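Local coordinates for uncharacterized protein (Staphylococcus aureus subsp. aureus, PDB 3H04), which is of unknown function but has the alpha/beta-hydrolase fold of the BD-FAE family and is probably a serine hydrolase, perhaps an esterase, at residues Asn132-Pro135 and Phe136-Asn140; Ser149-Glu152 and Thr153-Ala156; Gln166-Ile169 and Ala170-Leu174; Tyr176-Ala179 and Arg180-Lys184. All blocks are in the same frame, centred on the assembly; numbering follows the deposited sequence.

Interaction 1 (Asn132-Pro135 and Phe136-Asn140)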
loop_
_atom_site.group_PDB
_atom_site.type_symbol
_atom_site.label_atom_id
_atom_site.label_comp_id
_atom_site.label_asym_id
_atom_site.label_seq_id
_atom_site.Cartn_x
_atom_site.Cartn_y
_atom_site.Cartn_z
ATOM N N ASN A 132 -2.566 15.172 2.123
ATOM C CA ASN A 132 -2.694 16.530 2.624
ATOM C C ASN A 132 -3.215 16.491 4.036
ATOM O O ASN A 132 -4.380 16.809 4.273
ATOM C CB ASN A 132 -3.643 17.364 1.751
ATOM C CG ASN A 132 -3.737 18.808 2.214
ATOM O OD1 ASN A 132 -2.893 19.280 2.989
ATOM N ND2 ASN A 132 -4.755 19.519 1.746
ATOM N N THR A 133 -2.356 16.127 4.982
ATOM C CA THR A 133 -2.771 15.967 6.379
ATOM C C THR A 133 -1.588 16.435 7.243
ATOM O O THR A 133 -0.425 16.381 6.808
ATOM C CB THR A 133 -3.286 14.459 6.661
ATOM O OG1 THR A 133 -2.801 13.535 5.665
ATOM C CG2 THR A 133 -4.726 14.352 6.579
ATOM N N GLU A 134 -1.821 16.950 8.442
ATOM C CA GLU A 134 -0.706 17.623 9.133
ATOM C C GLU A 134 0.466 16.659 9.506
ATOM O O GLU A 134 1.649 17.013 9.352
ATOM C CB GLU A 134 -1.199 18.423 10.347
ATOM C CG GLU A 134 -0.421 19.734 10.617
ATOM C CD GLU A 134 -0.367 20.768 9.440
ATOM O OE1 GLU A 134 -1.376 20.970 8.730
ATOM O OE2 GLU A 134 0.701 21.407 9.236
ATOM N N PRO A 135 0.148 15.457 9.984
ATOM C CA PRO A 135 1.205 14.472 10.278
ATOM C C PRO A 135 2.116 14.131 9.095
ATOM O O PRO A 135 3.258 13.710 9.317
ATOM C CB PRO A 135 0.419 13.232 10.687
ATOM C CG PRO A 135 -0.818 13.724 11.198
ATOM C CD PRO A 135 -1.169 14.951 10.402
ATOM N N PHE A 136 1.622 14.253 7.858
ATOM C CA PHE A 136 2.488 14.076 6.696
ATOM C C PHE A 136 3.247 15.326 6.252
ATOM O O PHE A 136 4.283 15.223 5.612
ATOM C CB PHE A 136 1.711 13.524 5.521
ATOM C CG PHE A 136 1.119 12.168 5.774
ATOM C CD1 PHE A 136 1.634 11.314 6.750
ATOM C CD2 PHE A 136 0.049 11.728 5.018
ATOM C CE1 PHE A 136 1.083 10.052 6.980
ATOM C CE2 PHE A 136 -0.517 10.487 5.261
ATOM C CZ PHE A 136 0.024 9.636 6.238
ATOM N N LYS A 137 2.721 16.488 6.587
ATOM C CA LYS A 137 3.353 17.759 6.273
ATOM C C LYS A 137 4.465 18.115 7.268
ATOM O O LYS A 137 5.503 18.648 6.885
ATOM C CB LYS A 137 2.295 18.848 6.283
ATOM C CG LYS A 137 1.311 18.753 5.141
ATOM C CD LYS A 137 0.145 19.776 5.277
ATOM C CE LYS A 137 0.633 21.212 5.267
ATOM N NZ LYS A 137 -0.426 22.099 5.739
ATOM N N THR A 138 4.267 17.779 8.536
ATOM C CA THR A 138 5.184 18.192 9.571
ATOM C C THR A 138 6.169 17.080 9.965
ATOM O O THR A 138 6.083 15.938 9.510
ATOM C CB THR A 138 4.405 18.644 10.814
ATOM O OG1 THR A 138 3.688 17.523 11.317
ATOM C CG2 THR A 138 3.377 19.756 10.472
ATOM N N THR A 139 7.131 17.455 10.793
ATOM C CA THR A 139 8.081 16.521 11.364
ATOM C C THR A 139 7.397 15.458 12.177
ATOM O O THR A 139 6.537 15.766 12.972
ATOM C CB THR A 139 9.069 17.276 12.279
ATOM O OG1 THR A 139 9.927 18.030 11.434
ATOM C CG2 THR A 139 9.905 16.322 13.109
ATOM N N ASN A 140 7.768 14.203 11.951
ATOM C CA ASN A 140 7.303 13.091 12.768
ATOM C C ASN A 140 8.322 12.836 13.893
ATOM O O ASN A 140 9.495 12.539 13.633
ATOM C CB ASN A 140 7.097 11.849 11.907
ATOM C CG ASN A 140 6.574 10.635 12.696
ATOM O OD1 ASN A 140 7.211 10.157 13.660
ATOM N ND2 ASN A 140 5.470 10.083 12.239
HETATM O O HOH W 1 6.227 13.705 8.156
HETATM O O HOH W 2 4.225 14.054 11.594
#

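Interaction 2 (Ser149-Glu152 and Thr153-Ala156)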
loop_
_atom_site.group_PDB
_atom_site.type_symbol
_atom_site.label_atom_id
_atom_site.label_comp_id
_atom_site.label_asym_id
_atom_site.label_seq_id
_atom_site.Cartn_x
_atom_site.Cartn_y
_atom_site.Cartn_z
ATOM N N SER A 149 20.675 12.269 12.766
ATOM C CA SER A 149 21.992 11.626 12.965
ATOM C C SER A 149 22.617 11.282 11.626
ATOM O O SER A 149 23.779 10.837 11.579
ATOM C CB SER A 149 21.910 10.358 13.808
ATOM O OG SER A 149 20.874 10.389 14.801
ATOM N N ILE A 150 21.880 11.489 10.549
ATOM C CA ILE A 150 22.459 11.370 9.202
ATOM C C ILE A 150 22.524 12.759 8.558
ATOM O O ILE A 150 22.145 13.758 9.184
ATOM C CB ILE A 150 21.662 10.415 8.330
ATOM C CG1 ILE A 150 20.221 10.902 8.123
ATOM C CG2 ILE A 150 21.685 9.005 8.944
ATOM C CD1 ILE A 150 19.279 9.785 7.795
ATOM N N ASN A 151 23.070 12.851 7.349
ATOM C CA ASN A 151 23.053 14.122 6.613
ATOM C C ASN A 151 22.532 13.878 5.183
ATOM O O ASN A 151 22.238 12.752 4.813
ATOM C CB ASN A 151 24.456 14.698 6.595
ATOM C CG ASN A 151 25.421 13.746 5.968
ATOM O OD1 ASN A 151 25.116 13.184 4.919
ATOM N ND2 ASN A 151 26.507 13.458 6.648
ATOM N N GLU A 152 22.435 14.936 4.395
ATOM C CA GLU A 152 21.877 14.880 3.040
ATOM C C GLU A 152 22.761 14.150 2.024
ATOM O O GLU A 152 22.260 13.716 0.988
ATOM C CB GLU A 152 21.652 16.312 2.495
ATOM C CG GLU A 152 20.503 17.101 3.110
ATOM C CD GLU A 152 20.424 18.554 2.573
ATOM O OE1 GLU A 152 21.365 19.361 2.793
ATOM O OE2 GLU A 152 19.411 18.888 1.923
ATOM N N THR A 153 24.065 14.075 2.273
ATOM C CA THR A 153 24.940 13.331 1.361
ATOM C C THR A 153 24.726 11.863 1.633
ATOM O O THR A 153 24.549 11.105 0.705
ATOM C CB THR A 153 26.417 13.639 1.510
ATOM O OG1 THR A 153 26.664 14.952 1.018
ATOM C CG2 THR A 153 27.285 12.632 0.707
ATOM N N MET A 154 24.778 11.505 2.924
ATOM C CA MET A 154 24.480 10.161 3.415
ATOM C C MET A 154 23.212 9.681 2.720
ATOM O O MET A 154 23.214 8.629 2.103
ATOM C CB MET A 154 24.323 10.186 4.955
ATOM C CG MET A 154 24.742 8.922 5.729
ATOM S SD MET A 154 23.317 7.901 6.137
ATOM C CE MET A 154 22.545 7.942 4.535
ATOM N N ILE A 155 22.148 10.486 2.770
ATOM C CA ILE A 155 20.850 10.111 2.177
ATOM C C ILE A 155 20.871 10.088 0.653
ATOM O O ILE A 155 20.318 9.170 0.041
ATOM C CB ILE A 155 19.682 10.997 2.710
ATOM C CG1 ILE A 155 19.680 11.031 4.261
ATOM C CG2 ILE A 155 18.343 10.547 2.176
ATOM C CD1 ILE A 155 19.677 9.684 4.940
ATOM N N ALA A 156 21.578 11.030 0.018
ATOM C CA ALA A 156 21.606 11.044 -1.438
ATOM C C ALA A 156 22.326 9.799 -1.954
ATOM O O ALA A 156 22.001 9.270 -3.009
ATOM C CB ALA A 156 22.274 12.284 -1.937
#

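Interaction 3 (Gln166-Ile169 and Ala170-Leu174)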
loop_
_atom_site.group_PDB
_atom_site.type_symbol
_atom_site.label_atom_id
_atom_site.label_comp_id
_atom_site.label_asym_id
_atom_site.label_seq_id
_atom_site.Cartn_x
_atom_site.Cartn_y
_atom_site.Cartn_z
ATOM N N GLN A 166 12.391 -1.841 -6.263
ATOM C CA GLN A 166 12.671 -2.394 -4.975
ATOM C C GLN A 166 14.029 -1.862 -4.495
ATOM O O GLN A 166 14.827 -1.338 -5.284
ATOM C CB GLN A 166 12.640 -3.926 -5.014
ATOM C CG GLN A 166 13.765 -4.527 -5.864
ATOM C CD GLN A 166 13.812 -6.052 -5.805
ATOM O OE1 GLN A 166 13.526 -6.661 -4.789
ATOM N NE2 GLN A 166 14.182 -6.656 -6.896
ATOM N N ASP A 167 14.271 -1.973 -3.206
ATOM C CA ASP A 167 15.528 -1.492 -2.633
ATOM C C ASP A 167 16.688 -2.065 -3.412
ATOM O O ASP A 167 16.753 -3.292 -3.663
ATOM C CB ASP A 167 15.703 -1.907 -1.142
ATOM C CG ASP A 167 14.628 -1.380 -0.245
ATOM O OD1 ASP A 167 13.864 -0.489 -0.652
ATOM O OD2 ASP A 167 14.482 -1.934 0.866
ATOM N N GLN A 168 17.602 -1.180 -3.813
ATOM C CA GLN A 168 18.870 -1.560 -4.447
ATOM C C GLN A 168 20.029 -1.677 -3.442
ATOM O O GLN A 168 21.123 -2.174 -3.769
ATOM C CB GLN A 168 19.190 -0.588 -5.621
ATOM C CG GLN A 168 19.981 0.678 -5.307
ATOM C CD GLN A 168 19.231 1.675 -4.461
ATOM O OE1 GLN A 168 18.010 1.551 -4.204
ATOM N NE2 GLN A 168 19.967 2.699 -4.008
ATOM N N ILE A 169 19.812 -1.157 -2.242
ATOM C CA ILE A 169 20.754 -1.207 -1.135
ATOM C C ILE A 169 19.948 -1.447 0.130
ATOM O O ILE A 169 18.865 -0.900 0.291
ATOM C CB ILE A 169 21.579 0.110 -1.063
ATOM C CG1 ILE A 169 22.781 0.003 -0.096
ATOM C CG2 ILE A 169 20.700 1.332 -0.752
ATOM C CD1 ILE A 169 23.940 -0.816 -0.575
ATOM N N ALA A 170 20.492 -2.268 1.015
ATOM C CA ALA A 170 19.811 -2.664 2.223
ATOM C C ALA A 170 19.296 -1.471 2.992
ATOM O O ALA A 170 18.186 -1.564 3.505
ATOM C CB ALA A 170 20.709 -3.536 3.119
ATOM N N GLN A 171 20.040 -0.349 3.075
ATOM C CA GLN A 171 19.597 0.713 3.988
ATOM C C GLN A 171 18.815 1.879 3.368
ATOM O O GLN A 171 18.696 2.958 3.899
ATOM C CB GLN A 171 20.743 1.200 4.853
ATOM C CG GLN A 171 21.783 1.877 4.191
ATOM C CD GLN A 171 22.851 0.952 3.606
ATOM O OE1 GLN A 171 22.605 -0.197 3.229
ATOM N NE2 GLN A 171 24.019 1.498 3.445
ATOM N N ARG A 172 18.196 1.599 2.253
ATOM C CA ARG A 172 17.464 2.586 1.542
ATOM C C ARG A 172 16.373 3.164 2.440
ATOM O O ARG A 172 16.025 4.338 2.293
ATOM C CB ARG A 172 16.838 1.940 0.290
ATOM C CG ARG A 172 16.069 2.922 -0.537
ATOM C CD ARG A 172 15.660 2.296 -1.819
ATOM N NE ARG A 172 14.800 3.225 -2.476
ATOM C CZ ARG A 172 15.118 3.980 -3.505
ATOM N NH1 ARG A 172 16.305 3.877 -4.109
ATOM N NH2 ARG A 172 14.203 4.845 -3.932
ATOM N N PHE A 173 15.854 2.364 3.357
ATOM C CA PHE A 173 14.789 2.858 4.239
ATOM C C PHE A 173 15.116 4.127 5.035
ATOM O O PHE A 173 14.194 4.870 5.428
ATOM C CB PHE A 173 14.292 1.749 5.130
ATOM C CG PHE A 173 15.019 1.622 6.351
ATOM C CD1 PHE A 173 14.666 2.408 7.417
ATOM C CD2 PHE A 173 16.092 0.761 6.461
ATOM C CE1 PHE A 173 15.299 2.359 8.540
ATOM C CE2 PHE A 173 16.751 0.701 7.691
ATOM C CZ PHE A 173 16.346 1.514 8.714
ATOM N N LEU A 174 16.410 4.441 5.197
ATOM C CA LEU A 174 16.788 5.679 5.876
ATOM C C LEU A 174 16.357 6.910 5.120
ATOM O O LEU A 174 16.226 7.951 5.727
ATOM C CB LEU A 174 18.296 5.743 6.116
ATOM C CG LEU A 174 18.814 4.757 7.157
ATOM C CD1 LEU A 174 20.362 4.721 7.098
ATOM C CD2 LEU A 174 18.296 5.075 8.572
HETATM O O HOH W 3 15.628 -0.422 2.980
#

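Interaction 4 (Tyr176-Ala179 and Arg180-Lys184)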
loop_
_atom_site.group_PDB
_atom_site.type_symbol
_atom_site.label_atom_id
_atom_site.label_comp_id
_atom_site.label_asym_id
_atom_site.label_seq_id
_atom_site.Cartn_x
_atom_site.Cartn_y
_atom_site.Cartn_z
ATOM N N TYR A 176 13.456 7.318 3.880
ATOM C CA TYR A 176 12.094 7.537 4.418
ATOM C C TYR A 176 12.140 8.070 5.876
ATOM O O TYR A 176 11.380 8.977 6.238
ATOM C CB TYR A 176 11.291 6.249 4.353
ATOM C CG TYR A 176 9.945 6.343 5.055
ATOM C CD1 TYR A 176 8.885 7.073 4.464
ATOM C CD2 TYR A 176 9.755 5.820 6.300
ATOM C CE1 TYR A 176 7.687 7.254 5.092
ATOM C CE2 TYR A 176 8.499 5.921 6.943
ATOM C CZ TYR A 176 7.462 6.643 6.318
ATOM O OH TYR A 176 6.194 6.865 6.870
ATOM N N VAL A 177 13.012 7.500 6.700
ATOM C CA VAL A 177 13.185 7.976 8.070
ATOM C C VAL A 177 13.574 9.453 8.046
ATOM O O VAL A 177 13.039 10.294 8.809
ATOM C CB VAL A 177 14.290 7.128 8.793
ATOM C CG1 VAL A 177 14.763 7.831 10.042
ATOM C CG2 VAL A 177 13.758 5.678 9.205
ATOM N N TYR A 178 14.490 9.773 7.147
ATOM C CA TYR A 178 14.953 11.141 6.997
ATOM C C TYR A 178 13.787 12.034 6.554
ATOM O O TYR A 178 13.572 13.110 7.111
ATOM C CB TYR A 178 16.070 11.194 5.958
ATOM C CG TYR A 178 16.566 12.591 5.697
ATOM C CD1 TYR A 178 17.404 13.217 6.590
ATOM C CD2 TYR A 178 16.204 13.267 4.543
ATOM C CE1 TYR A 178 17.900 14.527 6.326
ATOM C CE2 TYR A 178 16.660 14.550 4.293
ATOM C CZ TYR A 178 17.491 15.169 5.180
ATOM O OH TYR A 178 17.911 16.435 4.903
ATOM N N ALA A 179 13.073 11.592 5.531
ATOM C CA ALA A 179 11.955 12.374 5.008
ATOM C C ALA A 179 10.883 12.690 6.079
ATOM O O ALA A 179 10.474 13.885 6.260
ATOM C CB ALA A 179 11.318 11.628 3.806
ATOM N N ARG A 180 10.400 11.652 6.773
ATOM C CA ARG A 180 9.434 11.870 7.888
ATOM C C ARG A 180 10.023 12.663 9.046
ATOM O O ARG A 180 9.348 13.522 9.642
ATOM C CB ARG A 180 8.898 10.548 8.412
ATOM C CG ARG A 180 8.116 9.715 7.427
ATOM C CD ARG A 180 6.938 10.447 6.756
ATOM N NE ARG A 180 5.986 11.041 7.706
ATOM C CZ ARG A 180 5.086 10.358 8.413
ATOM N NH1 ARG A 180 4.973 9.027 8.329
ATOM N NH2 ARG A 180 4.292 11.002 9.245
ATOM N N GLY A 181 11.269 12.346 9.422
ATOM C CA GLY A 181 11.881 12.978 10.551
ATOM C C GLY A 181 12.248 14.451 10.348
ATOM O O GLY A 181 12.625 15.150 11.333
ATOM N N THR A 182 12.248 14.925 9.089
ATOM C CA THR A 182 12.541 16.346 8.793
ATOM C C THR A 182 11.317 17.051 8.229
ATOM O O THR A 182 11.364 18.264 7.917
ATOM C CB THR A 182 13.677 16.506 7.788
ATOM O OG1 THR A 182 13.369 15.798 6.578
ATOM C CG2 THR A 182 14.987 16.008 8.372
ATOM N N GLY A 183 10.226 16.303 8.086
ATOM C CA GLY A 183 9.003 16.846 7.460
ATOM C C GLY A 183 9.138 17.161 5.970
ATOM O O GLY A 183 8.399 17.988 5.446
ATOM N N LYS A 184 10.064 16.503 5.277
ATOM C CA LYS A 184 10.253 16.730 3.841
ATOM C C LYS A 184 9.576 15.676 2.947
ATOM O O LYS A 184 9.839 15.621 1.756
ATOM C CB LYS A 184 11.742 16.755 3.521
ATOM C CG LYS A 184 12.461 17.962 4.060
ATOM C CD LYS A 184 13.991 17.760 4.067
ATOM C CE LYS A 184 14.637 18.838 4.990
ATOM N NZ LYS A 184 16.111 18.986 4.877
#

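Interaction 1 (Asn132-Pro135 and Phe136-Asn140)
Glu134 O is gripped twice by Thr138, through the backbone N at 2.8 Å and through OG1 at 2.9 Å, at the end of the short helix 134-137, where Thr138 leaves helical angles. The amide comes in almost straight on the carbonyl (C=O...N 170°), while OG1 stands well above the carbonyl plane. Threonine suits the place because its OG1, set between the backbone N and the carbonyl carbon (chi1 64°), is turned back onto the last turn. One residue earlier, Lys137 N donates to Thr133 O at 3.2 Å.

Of the charged groups, Lys137 NZ and Glu134 OE1 form a long, weak salt bridge at 3.3 Å, the lysine chain bending at chi3 to reach the carboxylate. The other carboxylate oxygen, OE2, rests on Thr138 CG2.

The packing part belongs to Phe136, whose ring lies beside Thr133 and points the same way, with Phe136 CD2 3.4 Å from Thr133 OG1. This hydroxyl is buried with no partner in the model.

Phe136 is the buried residue of the turn, an aromatic suited to its edge-to-face contacts with Tyr128 and Trp185. The turn follows strand 121-125 and meets helix 173-182, where Arg180 NH2 bonds to Pro135 O.

Interaction 2 (Ser149-Glu152 and Thr153-Ala156)
Asn151 caps the N-terminus of helix 152-156: its OD1 accepts from Met154 N at 2.6 Å, the classic N-cap bond to the third residue beyond. Asparagine suits this place because its short side chain can fold back over the first turn. The main chain continues the helix behind the cap, with Ile155 N donating to Asn151 O at 3.1 Å and Ala156 N to Glu152 O at 2.9 Å.

Beside the cap lies an apolar patch. Ile150 and Ile155 share Tyr178 of helix 173-182 as a neighbour, so branched aliphatic residues suit this side, although the packing of their two tips against each other is doubtful. Met154 occupies two positions, which leaves the place of its sulfur beside Ile150 uncertain. Thr153 is exposed, while Glu152, also exposed, rests its chain on Tyr178.

From CB, the asparagine side chain turns to put CG between the backbone N and the carbonyl carbon (chi1 58°). Asn151 CG then lies 3.9 Å from Met154 CB. At the tip, the amide of Met154 approaches OD1 almost end-on to the side-chain carbonyl, the N-H...O angle being 164°, and Asn151 OD1 also comes within 3.1 Å of Met154 CB.

Interaction 3 (Gln166-Ile169 and Ala170-Leu174)
Ile169 O receives Arg172 N at 3.2 Å, closing a type I beta turn, Ile169-Arg172, in which the chain passes from an extended Ile169 to helical angles at Ala170 and leads into helix 173-182. A water carries the turn further, donating to Asp167 OD2 and Ala170 O and accepting from Phe173 N at 2.8 Å.

Arg172 is the buried side chain. Its chain runs extended from CG to NE, with CG opposite the backbone N (chi1 -179°), which sends the guanidinium back across the preceding loop. There NH1 donates to Gln168 OE1 at 2.9 Å, with the amide and guanidinium planes 77° apart. Gln168 bends at chi2 to present that oxygen, and its NE2 bonds to Leu158 O. Asp167 crosses the arginine chain obliquely, OD1 lying 3.5 Å from Arg172 CD; its bond is to Gly43 N. On the exposed side Gln171 OE1 touches Ile169 CG1.

The long, many-donor arginine suits a buried place where several loops converge: NE bonds to Met41 O and NH2 forms a salt bridge with Glu72. Asp167 OD1 stands 4.2 Å from Arg172 NE, beyond a salt bridge, yet its charge probably adds to the stabilisation of the buried cation.

Interaction 4 (Tyr176-Ala179 and Arg180-Lys184)
Arg180 runs beside Tyr176, one helical turn earlier on helix 173-182, and lays its CG over one face of the ring; this is the tightly packed side of the contact. Arg180 CG lies 3.7 Å from the centroid of the Tyr176 ring, in a CH-pi contact displaced toward the rim. The chain is bent at both chi2 (-54°) and chi3, which brings the head group round to the phenol, where NH1 donates to Tyr176 OH at 2.9 Å. That oxygen lies in the guanidinium plane, while ring and guanidinium planes stand 63° apart. The helical bond from Arg180 N to Tyr176 O joins the same two residues, and Gly181 N bonds to Val177 O.

The other flank is more open. Tyr178 is partly exposed, and Thr182 CG2 lies 4.2 Å from its ring centroid, a looser CH-pi contact than that of the arginine. Thr182 OG1 donates to Tyr178 O at 2.7 Å. Lys184, extended beyond CG, slants across Tyr178 and places NZ 3.1 Å from Tyr178 OH, to which it donates, a bond between two partly exposed side chains.

The helix ends in a Schellman motif at Gly183, whose positive phi (67°) suits glycine; Lys184 N returns to Ala179 O at 2.8 Å.

Arginine suits the buried side because a single nitrogen can serve two oxygens: besides Tyr176 OH, NH1 also bonds to Asp222 O. Tyr176 OH bonds to Asp222 OD1 as well, so the phenol links carboxylate and guanidinium, whose opposite charges would probably polarise it.

Overall arrangement
The four contacts follow one another along the chain in the helical insertion between strands 121-125 and 212-217, which probably forms a cap over the active-site side, as in relatives. Interactions 3 and 4 adjoin on helix 173-182, their centres about 15 Å apart, and the other two lean on that helix. Interaction 1 touches interaction 4 through Asn140 N to Arg180 O, 2.9 Å, with centres about 10 Å apart. Interaction 2 meets interaction 4 through Ile155 CG1 and Tyr178 CG, 3.8 Å apart, but stays about 11 Å from interaction 1 at the nearest atoms. The side chains of Phe136 and Tyr176 lie near, without touching, Ser104, His248 and Asp220, the probable catalytic triad.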